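Local structure of tudor domain-containing protein 1 (Mus musculus, 4B9W) at residues A[136-147]-A[191-200]; A[128-136]-A[165-176]. The protein scaffolds piRNA biogenesis by binding Piwi proteins through their methylated arginines, here with its third extended Tudor domain, and so helps to silence transposons in the germline. One frame throughout, in Å; residues are numbered along the deposited sequence.

How the contacts relate
The five-stranded Tudor core comes first along the chain, before strand 129-133, which in contact 2 pairs in parallel with strand 171-178. I136, the residue common to both contacts, leads into 136-147 and helix 145-155. Strands 160-168 and 171-178 then form the hairpin that closes contact 2, and helix 187-193 with strand 198-199 closes contact 1. The loops cross: 128-136 comes before 136-147, and 165-176 before 191-200. Contact 2 belongs to the six-stranded mixed sheet, whereas contact 1 ties the tail and both neighbouring helices together beside it. L191 CD1 packs on L133 CD1 at 4.1 Å, and a probable hydrogen bond from C200 N to D135 O, 2.9 Å, also joins the two.

Contact 1: residues A[136-147]-A[191-200]; sequences IQPPNKHWTKEA and LIREQLVLRC
Q137 and L198 form the hydrogen-bonded pair of a two-stranded antiparallel ribbon, 136-137 with 198-199, through which the C-terminal tail of this extended Tudor domain is tied to the chain entering helix 145-155. Both bonds of the pair measure 2.8 Å: Q137 N gives to L198 O in the carbonyl plane, and L198 N gives to Q137 O almost straight, with 172° at the hydrogen. The neighbouring pair, I136 with R199, is non-hydrogen-bonded.

The tight part lies beneath this ribbon, around V197. Its two methyls divide the work. CG2 meets I136 CG2 at 3.7 Å, while CG1 lies in the plane of the W143 ring, at the edge, 3.7 Å from CZ3, and also approaches A147 CB. I136 CG2, beside its backbone N, touches V197 CG2 and I192 CD1 together. L196 CB packs on A147 CB at 4.0 Å. W143 continues outward to the bound peptide, where it packs on the peptide backbone. A Schellman motif ends helix 187-193: Q195 has positive phi, L196 N bonds to L191 O and Q195 N to I192 O. V197 N is a second donor to L191 O.

The solvent side differs in exposure: E146, P139 and L198 are exposed, whereas I136, A147 and V197 are buried. Here the L196 and E146 side chains cross at about a right angle, L196 CD2 lying 3.7 Å from E146 CD, and L198 CG rests on P139 CA. At the helix start, T144 OG1 accepts from A147 N as an N-cap. The Q137 side chain, partly exposed, is tied to the tail by its amide: a chi1 of 62° puts CG between backbone N and carbonyl carbon, and the extended chain runs on until NE2 donates to R199 O at 2.8 Å, nearly in its own amide plane.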
loop_
_atom_site.group_PDB
_atom_site.type_symbol
_atom_site.label_atom_id
_atom_site.label_comp_id
_atom_site.label_asym_id
_atom_site.label_seq_id
_atom_site.Cartn_x
_atom_site.Cartn_y
_atom_site.Cartn_z
ATOM N N ILE A 136 -7.341 19.705 -4.395
ATOM C CA ILE A 136 -6.247 19.544 -5.374
ATOM C C ILE A 136 -6.103 18.109 -5.906
ATOM O O ILE A 136 -6.618 17.165 -5.335
ATOM C CB ILE A 136 -4.893 19.978 -4.785
ATOM C CG1 ILE A 136 -4.555 19.132 -3.539
ATOM C CG2 ILE A 136 -4.899 21.469 -4.460
ATOM C CD1 ILE A 136 -3.085 19.080 -3.222
ATOM N N GLN A 137 -5.393 17.975 -7.017
ATOM C CA GLN A 137 -5.149 16.690 -7.676
ATOM C C GLN A 137 -3.828 16.793 -8.468
ATOM O O GLN A 137 -3.416 17.895 -8.834
ATOM C CB GLN A 137 -6.320 16.357 -8.623
ATOM C CG GLN A 137 -6.512 17.364 -9.770
ATOM C CD GLN A 137 -7.713 17.038 -10.642
ATOM O OE1 GLN A 137 -7.975 15.874 -10.934
ATOM N NE2 GLN A 137 -8.460 18.066 -11.049
ATOM N N PRO A 138 -3.154 15.657 -8.725
ATOM C CA PRO A 138 -1.915 15.709 -9.526
ATOM C C PRO A 138 -2.176 16.159 -10.964
ATOM O O PRO A 138 -3.240 15.884 -11.492
ATOM C CB PRO A 138 -1.412 14.258 -9.510
ATOM C CG PRO A 138 -2.542 13.421 -8.994
ATOM C CD PRO A 138 -3.433 14.309 -8.192
ATOM N N PRO A 139 -1.231 16.885 -11.582
ATOM C CA PRO A 139 -1.435 17.315 -12.981
ATOM C C PRO A 139 -1.685 16.149 -13.930
ATOM O O PRO A 139 -2.583 16.218 -14.758
ATOM C CB PRO A 139 -0.127 18.026 -13.331
ATOM C CG PRO A 139 0.408 18.499 -12.023
ATOM C CD PRO A 139 -0.023 17.490 -10.991
ATOM N N ASN A 140 -0.901 15.084 -13.803
ATOM C CA ASN A 140 -1.190 13.853 -14.520
ATOM C C ASN A 140 -1.826 12.901 -13.507
ATOM O O ASN A 140 -2.804 13.287 -12.870
ATOM C CB ASN A 140 0.046 13.325 -15.246
ATOM C CG ASN A 140 -0.207 13.118 -16.735
ATOM O OD1 ASN A 140 -0.194 11.993 -17.230
ATOM N ND2 ASN A 140 -0.469 14.209 -17.449
ATOM N N LYS A 141 -1.315 11.698 -13.302
ATOM C CA LYS A 141 -2.028 10.767 -12.415
ATOM C C LYS A 141 -1.274 10.459 -11.123
ATOM O O LYS A 141 -1.715 9.648 -10.323
ATOM C CB LYS A 141 -2.372 9.468 -13.164
ATOM C CG LYS A 141 -1.475 9.179 -14.353
ATOM C CD LYS A 141 -1.808 7.845 -15.012
ATOM C CE LYS A 141 -0.726 7.466 -16.017
ATOM N NZ LYS A 141 0.607 7.393 -15.349
ATOM N N HIS A 142 -0.144 11.114 -10.914
ATOM C CA HIS A 142 0.740 10.752 -9.822
ATOM C C HIS A 142 1.300 12.004 -9.265
ATOM O O HIS A 142 1.626 12.918 -10.006
ATOM C CB HIS A 142 1.884 9.866 -10.330
ATOM C CG HIS A 142 1.436 8.521 -10.867
ATOM N ND1 HIS A 142 0.998 7.527 -10.065
ATOM C CD2 HIS A 142 1.378 8.029 -12.173
ATOM C CE1 HIS A 142 0.676 6.452 -10.815
ATOM N NE2 HIS A 142 0.909 6.758 -12.106
ATOM N N TRP A 143 1.401 12.050 -7.943
ATOM C CA TRP A 143 2.091 13.140 -7.260
ATOM C C TRP A 143 3.562 13.147 -7.604
ATOM O O TRP A 143 4.255 12.151 -7.382
ATOM C CB TRP A 143 1.925 12.991 -5.752
ATOM C CG TRP A 143 0.495 13.010 -5.303
ATOM C CD1 TRP A 143 -0.251 11.946 -4.804
ATOM C CD2 TRP A 143 -0.428 14.157 -5.297
ATOM N NE1 TRP A 143 -1.523 12.347 -4.488
ATOM C CE2 TRP A 143 -1.692 13.661 -4.752
ATOM C CE3 TRP A 143 -0.332 15.491 -5.663
ATOM C CZ2 TRP A 143 -2.800 14.488 -4.600
ATOM C CZ3 TRP A 143 -1.447 16.305 -5.501
ATOM C CH2 TRP A 143 -2.652 15.813 -4.983
ATOM N N THR A 144 4.058 14.250 -8.153
ATOM C CA THR A 144 5.484 14.368 -8.478
ATOM C C THR A 144 6.322 14.547 -7.205
ATOM O O THR A 144 5.797 15.013 -6.194
ATOM C CB THR A 144 5.744 15.562 -9.413
ATOM O OG1 THR A 144 5.286 16.772 -8.787
ATOM C CG2 THR A 144 5.036 15.361 -10.764
ATOM N N LYS A 145 7.602 14.144 -7.258
ATOM C CA LYS A 145 8.588 14.446 -6.205
ATOM C C LYS A 145 8.639 15.941 -5.903
ATOM O O LYS A 145 8.713 16.354 -4.746
ATOM C CB LYS A 145 10.000 14.038 -6.637
ATOM C CG LYS A 145 10.303 12.563 -6.635
ATOM C CD LYS A 145 11.781 12.313 -6.941
ATOM C CE LYS A 145 12.128 12.525 -8.407
ATOM N NZ LYS A 145 13.504 12.059 -8.717
ATOM N N GLU A 146 8.631 16.741 -6.961
ATOM C CA GLU A 146 8.627 18.220 -6.856
ATOM C C GLU A 146 7.429 18.736 -6.073
ATOM O O GLU A 146 7.590 19.561 -5.185
ATOM C CB GLU A 146 8.658 18.885 -8.266
ATOM C CG GLU A 146 9.273 20.292 -8.308
ATOM C CD GLU A 146 9.066 21.021 -9.646
ATOM O OE1 GLU A 146 8.590 20.400 -10.622
ATOM O OE2 GLU A 146 9.374 22.237 -9.731
ATOM N N ALA A 147 6.223 18.249 -6.398
ATOM C CA ALA A 147 5.010 18.654 -5.658
ATOM C C ALA A 147 5.129 18.212 -4.200
ATOM O O ALA A 147 4.815 18.962 -3.264
ATOM C CB ALA A 147 3.759 18.082 -6.298
ATOM N N LEU A 191 0.803 25.352 -3.627
ATOM C CA LEU A 191 0.970 24.286 -4.628
ATOM C C LEU A 191 0.242 24.560 -5.954
ATOM O O LEU A 191 0.723 24.170 -7.025
ATOM C CB LEU A 191 0.507 22.939 -4.057
ATOM C CG LEU A 191 1.228 22.397 -2.807
ATOM C CD1 LEU A 191 0.783 20.961 -2.517
ATOM C CD2 LEU A 191 2.740 22.469 -2.929
ATOM N N ILE A 192 -0.923 25.207 -5.887
ATOM C CA ILE A 192 -1.671 25.539 -7.103
ATOM C C ILE A 192 -0.959 26.664 -7.845
ATOM O O ILE A 192 -0.669 26.545 -9.024
ATOM C CB ILE A 192 -3.128 25.945 -6.807
ATOM C CG1 ILE A 192 -3.876 24.787 -6.130
ATOM C CG2 ILE A 192 -3.828 26.367 -8.106
ATOM C CD1 ILE A 192 -5.129 25.189 -5.405
ATOM N N ARG A 193 -0.672 27.747 -7.123
ATOM C CA ARG A 193 0.005 28.915 -7.681
ATOM C C ARG A 193 1.290 28.514 -8.400
ATOM O O ARG A 193 1.586 29.020 -9.479
ATOM C CB ARG A 193 0.340 29.931 -6.574
ATOM C CG ARG A 193 0.253 31.366 -7.030
ATOM C CD ARG A 193 1.214 32.295 -6.289
ATOM N NE ARG A 193 1.618 33.432 -7.133
ATOM C CZ ARG A 193 2.415 34.434 -6.748
ATOM N NH1 ARG A 193 2.918 34.481 -5.517
ATOM N NH2 ARG A 193 2.711 35.408 -7.604
ATOM N N GLU A 194 2.047 27.601 -7.791
ATOM C CA GLU A 194 3.346 27.190 -8.318
ATOM C C GLU A 194 3.235 26.161 -9.445
ATOM O O GLU A 194 4.253 25.681 -9.934
ATOM C CB GLU A 194 4.194 26.585 -7.209
ATOM C CG GLU A 194 4.348 27.465 -5.978
ATOM C CD GLU A 194 5.740 27.985 -5.781
ATOM O OE1 GLU A 194 6.415 28.248 -6.799
ATOM O OE2 GLU A 194 6.144 28.135 -4.614
ATOM N N GLN A 195 2.014 25.806 -9.838
ATOM C CA GLN A 195 1.764 24.902 -10.971
ATOM C C GLN A 195 2.130 23.442 -10.669
ATOM O O GLN A 195 2.203 22.627 -11.580
ATOM C CB GLN A 195 2.515 25.362 -12.234
ATOM C CG GLN A 195 2.568 26.862 -12.482
ATOM C CD GLN A 195 1.355 27.362 -13.220
ATOM O OE1 GLN A 195 0.529 28.068 -12.650
ATOM N NE2 GLN A 195 1.231 26.986 -14.494
ATOM N N LEU A 196 2.319 23.114 -9.395
ATOM C CA LEU A 196 2.748 21.787 -8.986
ATOM C C LEU A 196 1.573 20.824 -8.834
ATOM O O LEU A 196 1.761 19.601 -8.851
ATOM C CB LEU A 196 3.502 21.860 -7.675
ATOM C CG LEU A 196 4.701 22.797 -7.671
ATOM C CD1 LEU A 196 5.349 22.785 -6.304
ATOM C CD2 LEU A 196 5.699 22.404 -8.762
ATOM N N VAL A 197 0.369 21.372 -8.669
ATOM C CA VAL A 197 -0.853 20.558 -8.560
ATOM C C VAL A 197 -2.014 21.298 -9.226
ATOM O O VAL A 197 -1.920 22.485 -9.517
ATOM C CB VAL A 197 -1.205 20.214 -7.099
ATOM C CG1 VAL A 197 -0.007 19.626 -6.359
ATOM C CG2 VAL A 197 -1.730 21.438 -6.374
ATOM N N LEU A 198 -3.096 20.590 -9.485
ATOM C CA LEU A 198 -4.236 21.169 -10.174
ATOM C C LEU A 198 -5.390 21.289 -9.211
ATOM O O LEU A 198 -5.518 20.457 -8.321
ATOM C CB LEU A 198 -4.666 20.306 -11.364
ATOM C CG LEU A 198 -3.886 20.450 -12.667
ATOM C CD1 LEU A 198 -4.666 19.732 -13.752
ATOM C CD2 LEU A 198 -3.662 21.919 -13.014
ATOM N N ARG A 199 -6.224 22.314 -9.416
ATOM C CA ARG A 199 -7.489 22.462 -8.692
ATOM C C ARG A 199 -8.333 21.208 -8.831
ATOM O O ARG A 199 -8.315 20.550 -9.857
ATOM C CB ARG A 199 -8.320 23.642 -9.229
ATOM C CG ARG A 199 -7.735 25.020 -9.001
ATOM C CD ARG A 199 -8.746 26.107 -9.380
ATOM N NE ARG A 199 -9.882 26.169 -8.450
ATOM C CZ ARG A 199 -10.007 26.975 -7.391
ATOM N NH1 ARG A 199 -9.068 27.837 -7.067
ATOM N NH2 ARG A 199 -11.099 26.903 -6.629
ATOM N N CYS A 200 -9.097 20.900 -7.799
ATOM C CA CYS A 200 -10.001 19.759 -7.848
ATOM C C CYS A 200 -11.327 20.093 -7.182
ATOM O O CYS A 200 -11.362 20.782 -6.168
ATOM C CB CYS A 200 -9.377 18.534 -7.187
ATOM S SG CYS A 200 -10.408 17.080 -7.454
#

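Contact 2: residues A[128-136]-A[165-176]; sequences GMQCWLVDI and VEITANGVGVEL
W132 lies flat against the backbone of 172-173, and its indole reaches across strand 171-176 to the next strand of the hairpin. Its chi1 of 47° sets CG between backbone N and carbonyl carbon, which turns the ring over the neighbouring strand. From CB outward, CG and CD1 approach G173 CA, whose CH-pi contact lies 3.4 Å from the centroid of the five-membered ring and 24° off its normal. CD2 and CE3 have V172 O as their nearest partner, and that oxygen sits above the middle of the indole. CE2 and CZ2 lie over G173 N. Beyond them the rim meets polar groups: CZ3 is 3.4 Å from N170 OD1, and CH2 is 3.3 Å from T168 OG1, which is in the ring plane. At the other end NE1 donates to E166 OE2 at 2.9 Å and 174°, within the ring plane but on the anti side of the carboxylate and well out of its plane. This bond helps to fix the rotation of the indole.

Glycine at 173 suits so close a ring, having no side chain to lift it, and V134 CG1 packs on the same residue, 3.5 Å from G173 C. On the opposite face of the sheet C131 SG touches V172 CG2 at 3.7 Å. L133 CD2 separately packs on L176 CG.

The backbone register is parallel, with W132 N bonded to V172 O and V174 N to W132 O. Within the hairpin, V165 and E166 both face G173 in a classic beta bulge. Strand 171-178 thus pairs in parallel with 129-133 on one edge and antiparallel with 160-168 on the other, in the mixed sheet of the SN-like (OB-fold) half that accompanies the Tudor core in extended Tudor domains.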
loop_
_atom_site.group_PDB
_atom_site.type_symbol
_atom_site.label_atom_id
_atom_site.label_comp_id
_atom_site.label_asym_id
_atom_site.label_seq_id
_atom_site.Cartn_x
_atom_site.Cartn_y
_atom_site.Cartn_z
ATOM N N GLY A 128 -1.496 8.655 14.688
ATOM C CA GLY A 128 -1.051 8.924 13.332
ATOM C C GLY A 128 -2.249 8.942 12.400
ATOM O O GLY A 128 -2.671 7.900 11.864
ATOM N N MET A 129 -2.806 10.132 12.218
ATOM C CA MET A 129 -4.038 10.283 11.464
ATOM C C MET A 129 -3.724 10.530 10.007
ATOM O O MET A 129 -3.061 11.531 9.694
ATOM C CB MET A 129 -4.821 11.473 12.033
ATOM C CG MET A 129 -5.262 11.268 13.476
ATOM S SD MET A 129 -6.251 9.756 13.645
ATOM C CE MET A 129 -7.421 9.970 12.285
ATOM N N GLN A 130 -4.191 9.651 9.119
ATOM C CA GLN A 130 -3.930 9.864 7.685
ATOM C C GLN A 130 -4.717 11.068 7.202
ATOM O O GLN A 130 -5.900 11.171 7.511
ATOM C CB GLN A 130 -4.312 8.638 6.836
ATOM C CG GLN A 130 -3.926 8.807 5.376
ATOM C CD GLN A 130 -4.265 7.595 4.525
ATOM O OE1 GLN A 130 -4.991 6.697 4.956
ATOM N NE2 GLN A 130 -3.756 7.577 3.301
ATOM N N CYS A 131 -4.061 11.960 6.457
ATOM C CA CYS A 131 -4.680 13.152 5.915
ATOM C C CYS A 131 -4.433 13.267 4.424
ATOM O O CYS A 131 -3.635 12.542 3.881
ATOM C CB CYS A 131 -4.139 14.413 6.572
ATOM S SG CYS A 131 -4.285 14.433 8.359
ATOM N N TRP A 132 -5.175 14.157 3.777
ATOM C CA TRP A 132 -4.872 14.612 2.407
ATOM C C TRP A 132 -5.316 16.020 2.311
ATOM O O TRP A 132 -6.197 16.408 3.027
ATOM C CB TRP A 132 -5.565 13.770 1.350
ATOM C CG TRP A 132 -7.021 13.496 1.599
ATOM C CD1 TRP A 132 -8.129 14.236 1.171
ATOM C CD2 TRP A 132 -7.577 12.354 2.325
ATOM N NE1 TRP A 132 -9.296 13.635 1.591
ATOM C CE2 TRP A 132 -9.026 12.511 2.292
ATOM C CE3 TRP A 132 -7.027 11.247 2.980
ATOM C CZ2 TRP A 132 -9.869 11.605 2.902
ATOM C CZ3 TRP A 132 -7.891 10.325 3.583
ATOM C CH2 TRP A 132 -9.280 10.504 3.545
ATOM N N LEU A 133 -4.698 16.822 1.457
ATOM C CA LEU A 133 -5.150 18.197 1.264
ATOM C C LEU A 133 -6.393 18.166 0.386
ATOM O O LEU A 133 -6.461 17.403 -0.555
ATOM C CB LEU A 133 -4.077 19.056 0.580
ATOM C CG LEU A 133 -2.797 19.367 1.376
ATOM C CD1 LEU A 133 -1.891 20.258 0.538
ATOM C CD2 LEU A 133 -3.110 20.020 2.702
ATOM N N VAL A 134 -7.391 18.982 0.699
ATOM C CA VAL A 134 -8.582 18.998 -0.140
ATOM C C VAL A 134 -8.390 19.959 -1.316
ATOM O O VAL A 134 -7.513 20.829 -1.298
ATOM C CB VAL A 134 -9.852 19.346 0.643
ATOM C CG1 VAL A 134 -10.132 18.259 1.675
ATOM C CG2 VAL A 134 -9.740 20.732 1.266
ATOM N N ASP A 135 -9.215 19.757 -2.330
ATOM C CA ASP A 135 -9.383 20.690 -3.455
ATOM C C ASP A 135 -8.170 20.751 -4.409
ATOM O O ASP A 135 -8.033 21.713 -5.177
ATOM C CB ASP A 135 -9.759 22.115 -2.982
ATOM C CG ASP A 135 -11.077 22.172 -2.171
ATOM O OD1 ASP A 135 -11.876 21.208 -2.191
ATOM O OD2 ASP A 135 -11.290 23.206 -1.509
ATOM N N ILE A 136 -7.341 19.705 -4.395
ATOM C CA ILE A 136 -6.247 19.544 -5.374
ATOM C C ILE A 136 -6.103 18.109 -5.906
ATOM O O ILE A 136 -6.618 17.165 -5.335
ATOM C CB ILE A 136 -4.893 19.978 -4.785
ATOM C CG1 ILE A 136 -4.555 19.132 -3.539
ATOM C CG2 ILE A 136 -4.899 21.469 -4.460
ATOM C CD1 ILE A 136 -3.085 19.080 -3.222
ATOM N N VAL A 165 -12.201 19.105 6.797
ATOM C CA VAL A 165 -13.293 19.406 5.843
ATOM C C VAL A 165 -14.124 18.159 5.531
ATOM O O VAL A 165 -15.350 18.238 5.399
ATOM C CB VAL A 165 -12.737 20.016 4.520
ATOM C CG1 VAL A 165 -13.831 20.225 3.469
ATOM C CG2 VAL A 165 -12.020 21.330 4.807
ATOM N N GLU A 166 -13.450 17.017 5.386
ATOM C CA GLU A 166 -14.152 15.761 5.142
ATOM C C GLU A 166 -13.510 14.628 5.945
ATOM O O GLU A 166 -12.277 14.597 6.120
ATOM C CB GLU A 166 -14.231 15.445 3.634
ATOM C CG GLU A 166 -13.072 14.659 3.084
ATOM C CD GLU A 166 -13.009 14.685 1.563
ATOM O OE1 GLU A 166 -14.079 14.559 0.912
ATOM O OE2 GLU A 166 -11.875 14.815 1.017
ATOM N N ILE A 167 -14.364 13.730 6.441
ATOM C CA ILE A 167 -13.976 12.626 7.312
ATOM C C ILE A 167 -14.356 11.372 6.568
ATOM O O ILE A 167 -15.505 11.227 6.167
ATOM C CB ILE A 167 -14.747 12.641 8.664
ATOM C CG1 ILE A 167 -14.764 14.047 9.294
ATOM C CG2 ILE A 167 -14.163 11.619 9.646
ATOM C CD1 ILE A 167 -15.170 14.057 10.765
ATOM N N THR A 168 -13.401 10.482 6.340
ATOM C CA THR A 168 -13.713 9.156 5.798
ATOM C C THR A 168 -13.264 8.082 6.803
ATOM O O THR A 168 -12.626 8.409 7.812
ATOM C CB THR A 168 -13.119 8.956 4.381
ATOM O OG1 THR A 168 -11.751 8.559 4.461
ATOM C CG2 THR A 168 -13.236 10.249 3.565
ATOM N N ALA A 169 -13.637 6.819 6.565
ATOM C CA ALA A 169 -13.252 5.715 7.469
ATOM C C ALA A 169 -11.729 5.630 7.614
ATOM O O ALA A 169 -11.212 5.529 8.730
ATOM C CB ALA A 169 -13.804 4.385 6.977
ATOM N N ASN A 170 -11.022 5.709 6.483
ATOM C CA ASN A 170 -9.556 5.566 6.460
ATOM C C ASN A 170 -8.722 6.847 6.773
ATOM O O ASN A 170 -7.492 6.779 6.813
ATOM C CB ASN A 170 -9.114 4.927 5.118
ATOM C CG ASN A 170 -9.105 5.913 3.959
ATOM O OD1 ASN A 170 -8.851 7.106 4.130
ATOM N ND2 ASN A 170 -9.354 5.408 2.761
ATOM N N GLY A 171 -9.371 7.998 6.979
ATOM C CA GLY A 171 -8.639 9.252 7.263
ATOM C C GLY A 171 -9.437 10.535 7.110
ATOM O O GLY A 171 -10.654 10.500 7.127
ATOM N N VAL A 172 -8.742 11.669 6.975
ATOM C CA VAL A 172 -9.379 12.979 6.855
ATOM C C VAL A 172 -8.771 13.898 5.767
ATOM O O VAL A 172 -7.545 14.012 5.632
ATOM C CB VAL A 172 -9.391 13.728 8.224
ATOM C CG1 VAL A 172 -9.979 12.855 9.325
ATOM C CG2 VAL A 172 -8.009 14.201 8.628
ATOM N N GLY A 173 -9.650 14.548 4.995
ATOM C CA GLY A 173 -9.265 15.594 4.050
ATOM C C GLY A 173 -9.234 16.928 4.789
ATOM O O GLY A 173 -10.211 17.307 5.435
ATOM N N VAL A 174 -8.116 17.637 4.710
ATOM C CA VAL A 174 -7.920 18.867 5.484
ATOM C C VAL A 174 -7.502 20.031 4.611
ATOM O O VAL A 174 -6.933 19.852 3.527
ATOM C CB VAL A 174 -6.827 18.707 6.572
ATOM C CG1 VAL A 174 -7.244 17.674 7.608
ATOM C CG2 VAL A 174 -5.487 18.344 5.927
ATOM N N GLU A 175 -7.821 21.227 5.097
ATOM C CA GLU A 175 -7.241 22.466 4.623
ATOM C C GLU A 175 -6.220 22.867 5.687
ATOM O O GLU A 175 -6.542 22.882 6.892
ATOM C CB GLU A 175 -8.355 23.509 4.482
ATOM C CG GLU A 175 -7.945 24.850 3.913
ATOM C CD GLU A 175 -8.905 25.969 4.332
ATOM O OE1 GLU A 175 -9.063 26.248 5.563
ATOM O OE2 GLU A 175 -9.496 26.583 3.422
ATOM N N LEU A 176 -4.990 23.141 5.251
ATOM C CA LEU A 176 -3.852 23.454 6.136
ATOM C C LEU A 176 -3.450 24.915 5.964
ATOM O O LEU A 176 -3.249 25.390 4.833
ATOM C CB LEU A 176 -2.633 22.594 5.797
ATOM C CG LEU A 176 -2.556 21.131 6.241
ATOM C CD1 LEU A 176 -1.142 20.605 6.016
ATOM C CD2 LEU A 176 -2.948 20.950 7.701
#